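Local coordinates for Iron(III) ABC transporter, periplasmic iron-compound-binding protein (Vibrio cholerae, PDB 3TEF) that probably captures ferric catecholate siderophores in the periplasm and delivers them to an ABC transporter for iron uptake, at residues 107-121 against 263-275. Sequence-based numbering, arbitrary orientation.
Sequences AEADQGYWESTQQQW and AISGVKATEQMVA
Y113 reaches across to T270 and M273 with its ring gripped on both faces. Bent at its last torsion, M273 lays CE over one face, 3.9 Å from the ring centroid, a CH-pi contact, and SD slants beside it as a Met-aromatic partner; T117 OG1 sits over the centre of the opposite face. At the ring's edge, Y113 OH and T270 OG1 are hydrogen-bonded at 2.7 Å, and T270 OG1 in turn donates to G266 O, at the N-cap of its own helix. A water links Y113 OH to S265 N. A chain of hydroxyls runs alongside: S265 OG donates to T117 OG1 (2.8 Å), which donates to Y113 O. One helical turn after T117, W121 NE1 donates in its ring plane to S265 O at 2.8 Å, with an N-H...O angle of 175°. V267 CG2 lies over one indole face, T117 CG2 over the other, both toward the rim. T270 fits as a knob among Y113, W114, T117 and W121. This is buried packing of near-antiparallel helices, the axes of 113-121 and 267-275 approaching to 12.1 Å at 154°, against the long helix 131-154 that joins the two lobes, as in related binding proteins. That helix closes over W114, W121 and T270; helix 257-262 backs M273, and helix 27-35 flanks V267.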
loop_
_atom_site.group_PDB
_atom_site.type_symbol
_atom_site.label_atom_id
_atom_site.label_comp_id
_atom_site.label_asym_id
_atom_site.label_seq_id
_atom_site.Cartn_x
_atom_site.Cartn_y
_atom_site.Cartn_z
ATOM N N ALA A 107 -2.268 -4.705 -4.523
ATOM C CA ALA A 107 -2.263 -5.888 -3.661
ATOM C C ALA A 107 -3.636 -6.554 -3.676
ATOM O O ALA A 107 -4.636 -5.892 -3.928
ATOM C CB ALA A 107 -1.930 -5.494 -2.261
ATOM N N GLU A 108 -3.675 -7.850 -3.371
ATOM C CA GLU A 108 -4.946 -8.586 -3.266
ATOM C C GLU A 108 -5.100 -9.203 -1.877
ATOM O O GLU A 108 -4.234 -9.946 -1.422
ATOM C CB GLU A 108 -5.027 -9.677 -4.329
ATOM C CG GLU A 108 -4.921 -9.170 -5.753
ATOM C CD GLU A 108 -6.019 -8.191 -6.088
ATOM O OE1 GLU A 108 -7.138 -8.357 -5.557
ATOM O OE2 GLU A 108 -5.754 -7.244 -6.853
ATOM N N ALA A 109 -6.201 -8.887 -1.205
ATOM C CA ALA A 109 -6.428 -9.372 0.157
ATOM C C ALA A 109 -6.579 -10.889 0.226
ATOM O O ALA A 109 -6.075 -11.532 1.153
ATOM C CB ALA A 109 -7.647 -8.677 0.777
ATOM N N ASP A 110 -7.270 -11.473 -0.751
ATOM C CA ASP A 110 -7.478 -12.918 -0.717
ATOM C C ASP A 110 -6.178 -13.733 -0.787
ATOM O O ASP A 110 -5.942 -14.597 0.064
ATOM C CB ASP A 110 -8.545 -13.382 -1.733
ATOM C CG ASP A 110 -8.063 -13.348 -3.183
ATOM O OD1 ASP A 110 -7.216 -12.504 -3.545
ATOM O OD2 ASP A 110 -8.569 -14.171 -3.984
ATOM N N GLN A 111 -5.319 -13.455 -1.761
ATOM C CA GLN A 111 -4.053 -14.195 -1.837
ATOM C C GLN A 111 -3.019 -13.680 -0.835
ATOM O O GLN A 111 -2.058 -14.375 -0.501
ATOM C CB GLN A 111 -3.492 -14.215 -3.262
ATOM C CG GLN A 111 -3.440 -12.871 -3.938
ATOM C CD GLN A 111 -3.008 -12.976 -5.390
ATOM O OE1 GLN A 111 -3.682 -12.465 -6.290
ATOM N NE2 GLN A 111 -1.885 -13.647 -5.626
ATOM N N GLY A 112 -3.234 -12.465 -0.341
ATOM C CA GLY A 112 -2.354 -11.893 0.665
ATOM C C GLY A 112 -1.444 -10.826 0.091
ATOM O O GLY A 112 -1.016 -10.905 -1.062
ATOM N N TYR A 113 -1.133 -9.832 0.918
ATOM C CA TYR A 113 -0.316 -8.703 0.474
ATOM C C TYR A 113 1.008 -9.106 -0.192
ATOM O O TYR A 113 1.310 -8.666 -1.305
ATOM C CB TYR A 113 -0.028 -7.748 1.634
ATOM C CG TYR A 113 0.871 -6.610 1.211
ATOM C CD1 TYR A 113 0.340 -5.481 0.581
ATOM C CD2 TYR A 113 2.250 -6.668 1.419
ATOM C CE1 TYR A 113 1.153 -4.443 0.176
ATOM C CE2 TYR A 113 3.079 -5.627 1.018
ATOM C CZ TYR A 113 2.518 -4.520 0.395
ATOM O OH TYR A 113 3.304 -3.490 -0.029
ATOM N N TRP A 114 1.809 -9.925 0.479
ATOM C CA TRP A 114 3.153 -10.196 -0.043
ATOM C C TRP A 114 3.165 -11.083 -1.293
ATOM O O TRP A 114 3.872 -10.788 -2.262
ATOM C CB TRP A 114 4.102 -10.707 1.058
ATOM C CG TRP A 114 5.513 -11.010 0.590
ATOM C CD1 TRP A 114 6.230 -12.154 0.847
ATOM C CD2 TRP A 114 6.367 -10.181 -0.214
ATOM N NE1 TRP A 114 7.462 -12.084 0.252
ATOM C CE2 TRP A 114 7.578 -10.879 -0.405
ATOM C CE3 TRP A 114 6.229 -8.908 -0.794
ATOM C CZ2 TRP A 114 8.649 -10.358 -1.139
ATOM C CZ3 TRP A 114 7.290 -8.388 -1.533
ATOM C CH2 TRP A 114 8.486 -9.117 -1.702
ATOM N N GLU A 115 2.362 -12.144 -1.301
ATOM C CA GLU A 115 2.282 -12.979 -2.497
ATOM C C GLU A 115 1.817 -12.155 -3.694
ATOM O O GLU A 115 2.380 -12.264 -4.779
ATOM C CB GLU A 115 1.365 -14.190 -2.285
ATOM C CG GLU A 115 1.781 -15.105 -1.140
ATOM C CD GLU A 115 2.981 -15.973 -1.473
ATOM O OE1 GLU A 115 3.643 -15.709 -2.501
ATOM O OE2 GLU A 115 3.257 -16.927 -0.705
ATOM N N SER A 116 0.811 -11.309 -3.497
ATOM C CA SER A 116 0.316 -10.506 -4.608
ATOM C C SER A 116 1.277 -9.389 -5.003
ATOM O O SER A 116 1.443 -9.108 -6.185
ATOM C CB SER A 116 -1.105 -9.967 -4.350
ATOM O OG SER A 116 -1.130 -9.068 -3.259
ATOM N N THR A 117 1.937 -8.781 -4.020
ATOM C CA THR A 117 2.899 -7.721 -4.294
ATOM C C THR A 117 4.093 -8.239 -5.115
ATOM O O THR A 117 4.546 -7.584 -6.048
ATOM C CB THR A 117 3.359 -7.057 -2.983
ATOM O OG1 THR A 117 2.251 -6.359 -2.396
ATOM C CG2 THR A 117 4.517 -6.074 -3.235
ATOM N N GLN A 118 4.584 -9.428 -4.779
ATOM C CA GLN A 118 5.610 -10.085 -5.594
ATOM C C GLN A 118 5.234 -10.161 -7.058
ATOM O O GLN A 118 6.059 -9.903 -7.936
ATOM C CB GLN A 118 5.840 -11.518 -5.116
ATOM C CG GLN A 118 6.590 -11.612 -3.821
ATOM C CD GLN A 118 6.686 -13.057 -3.367
ATOM O OE1 GLN A 118 7.192 -13.914 -4.094
ATOM N NE2 GLN A 118 6.158 -13.342 -2.184
ATOM N N GLN A 119 3.993 -10.560 -7.333
ATOM C CA GLN A 119 3.539 -10.625 -8.708
ATOM C C GLN A 119 3.500 -9.246 -9.348
ATOM O O GLN A 119 3.785 -9.121 -10.532
ATOM C CB GLN A 119 2.171 -11.310 -8.827
ATOM C CG GLN A 119 1.790 -11.627 -10.262
ATOM C CD GLN A 119 2.866 -12.425 -10.978
ATOM O OE1 GLN A 119 3.300 -13.474 -10.493
ATOM N NE2 GLN A 119 3.325 -11.923 -12.118
ATOM N N GLN A 120 3.153 -8.209 -8.575
ATOM C CA GLN A 120 3.109 -6.869 -9.150
ATOM C C GLN A 120 4.519 -6.448 -9.565
ATOM O O GLN A 120 4.705 -5.852 -10.638
ATOM C CB GLN A 120 2.522 -5.819 -8.180
ATOM C CG GLN A 120 1.182 -6.185 -7.538
ATOM C CD GLN A 120 0.154 -6.697 -8.551
ATOM O OE1 GLN A 120 -0.184 -7.885 -8.566
ATOM N NE2 GLN A 120 -0.346 -5.805 -9.382
ATOM N N TRP A 121 5.510 -6.728 -8.715
ATOM C CA TRP A 121 6.883 -6.391 -9.083
ATOM C C TRP A 121 7.343 -7.247 -10.266
ATOM O O TRP A 121 7.994 -6.751 -11.182
ATOM C CB TRP A 121 7.853 -6.542 -7.902
ATOM C CG TRP A 121 7.534 -5.701 -6.687
ATOM C CD1 TRP A 121 6.531 -4.770 -6.552
ATOM C CD2 TRP A 121 8.224 -5.734 -5.436
ATOM N NE1 TRP A 121 6.565 -4.227 -5.287
ATOM C CE2 TRP A 121 7.594 -4.809 -4.578
ATOM C CE3 TRP A 121 9.318 -6.468 -4.951
ATOM C CZ2 TRP A 121 8.020 -4.592 -3.266
ATOM C CZ3 TRP A 121 9.743 -6.256 -3.642
ATOM C CH2 TRP A 121 9.095 -5.331 -2.816
ATOM N N ALA A 263 0.794 4.059 -0.534
ATOM C CA ALA A 263 1.719 3.611 -1.568
ATOM C C ALA A 263 1.656 2.102 -1.685
ATOM O O ALA A 263 2.653 1.391 -1.523
ATOM C CB ALA A 263 3.151 4.065 -1.233
ATOM N N ILE A 264 0.459 1.618 -1.981
ATOM C CA ILE A 264 0.189 0.184 -1.968
ATOM C C ILE A 264 1.121 -0.596 -2.893
ATOM O O ILE A 264 1.226 -0.310 -4.087
ATOM C CB ILE A 264 -1.267 -0.066 -2.355
ATOM C CG1 ILE A 264 -2.199 0.535 -1.294
ATOM C CG2 ILE A 264 -1.515 -1.556 -2.558
ATOM C CD1 ILE A 264 -3.648 0.678 -1.763
ATOM N N SER A 265 1.792 -1.590 -2.319
ATOM C CA SER A 265 2.701 -2.463 -3.049
ATOM C C SER A 265 3.972 -1.770 -3.561
ATOM O O SER A 265 4.700 -2.323 -4.381
ATOM C CB SER A 265 1.976 -3.214 -4.176
ATOM O OG SER A 265 1.027 -4.135 -3.643
ATOM N N GLY A 266 4.264 -0.574 -3.051
ATOM C CA GLY A 266 5.497 0.081 -3.429
ATOM C C GLY A 266 6.696 -0.716 -2.953
ATOM O O GLY A 266 6.591 -1.513 -2.016
ATOM N N VAL A 267 7.837 -0.506 -3.597
ATOM C CA VAL A 267 9.092 -1.091 -3.108
ATOM C C VAL A 267 9.535 -0.455 -1.782
ATOM O O VAL A 267 9.704 -1.154 -0.770
ATOM C CB VAL A 267 10.191 -1.036 -4.186
ATOM C CG1 VAL A 267 11.562 -1.425 -3.612
ATOM C CG2 VAL A 267 9.798 -1.923 -5.382
ATOM N N LYS A 268 9.685 0.866 -1.770
ATOM C CA LYS A 268 10.068 1.566 -0.544
ATOM C C LYS A 268 8.989 1.372 0.512
ATOM O O LYS A 268 9.285 1.225 1.696
ATOM C CB LYS A 268 10.270 3.062 -0.795
ATOM C CG LYS A 268 11.280 3.387 -1.881
ATOM C CD LYS A 268 12.617 2.770 -1.594
ATOM C CE LYS A 268 13.674 3.274 -2.566
ATOM N NZ LYS A 268 15.050 3.033 -2.039
ATOM N N ALA A 269 7.731 1.345 0.070
ATOM C CA ALA A 269 6.623 1.159 0.989
ATOM C C ALA A 269 6.734 -0.170 1.712
ATOM O O ALA A 269 6.580 -0.242 2.934
ATOM C CB ALA A 269 5.283 1.254 0.228
ATOM N N THR A 270 7.031 -1.220 0.955
ATOM C CA THR A 270 7.101 -2.557 1.517
ATOM C C THR A 270 8.297 -2.665 2.447
ATOM O O THR A 270 8.212 -3.282 3.499
ATOM C CB THR A 270 7.148 -3.627 0.419
ATOM O OG1 THR A 270 5.956 -3.535 -0.368
ATOM C CG2 THR A 270 7.237 -5.010 1.044
ATOM N N GLU A 271 9.398 -2.033 2.070
ATOM C CA GLU A 271 10.555 -1.982 2.963
ATOM C C GLU A 271 10.246 -1.270 4.271
ATOM O O GLU A 271 10.692 -1.700 5.345
ATOM C CB GLU A 271 11.751 -1.377 2.243
ATOM C CG GLU A 271 12.245 -2.334 1.179
ATOM C CD GLU A 271 13.331 -1.757 0.318
ATOM O OE1 GLU A 271 13.415 -0.517 0.202
ATOM O OE2 GLU A 271 14.106 -2.553 -0.245
ATOM N N GLN A 272 9.446 -0.209 4.190
ATOM C CA GLN A 272 8.986 0.481 5.389
ATOM C C GLN A 272 8.033 -0.361 6.241
ATOM O O GLN A 272 8.100 -0.318 7.471
ATOM C CB GLN A 272 8.341 1.826 5.038
ATOM C CG GLN A 272 7.952 2.664 6.247
ATOM C CD GLN A 272 9.158 3.154 7.024
ATOM O OE1 GLN A 272 10.043 3.793 6.461
ATOM N NE2 GLN A 272 9.211 2.829 8.314
ATOM N N MET A 273 7.126 -1.101 5.596
ATOM C CA MET A 273 6.257 -2.009 6.340
ATOM C C MET A 273 7.094 -2.987 7.156
ATOM O O MET A 273 6.799 -3.245 8.318
ATOM C CB MET A 273 5.336 -2.785 5.394
ATOM C CG MET A 273 4.344 -1.889 4.638
ATOM S SD MET A 273 3.529 -2.756 3.293
ATOM C CE MET A 273 2.676 -4.045 4.211
ATOM N N VAL A 274 8.107 -3.561 6.518
ATOM C CA VAL A 274 9.023 -4.469 7.210
ATOM C C VAL A 274 9.694 -3.778 8.405
ATOM O O VAL A 274 9.719 -4.316 9.522
ATOM C CB VAL A 274 10.093 -5.021 6.252
ATOM C CG1 VAL A 274 11.259 -5.619 7.038
ATOM C CG2 VAL A 274 9.485 -6.057 5.322
ATOM N N ALA A 275 10.217 -2.581 8.177
ATOM C CA ALA A 275 10.848 -1.819 9.254
ATOM C C ALA A 275 9.870 -1.575 10.401
ATOM O O ALA A 275 10.241 -1.691 11.570
ATOM C CB ALA A 275 11.407 -0.501 8.744
HETATM O O HOH W 1 1.751 -1.182 0.844
#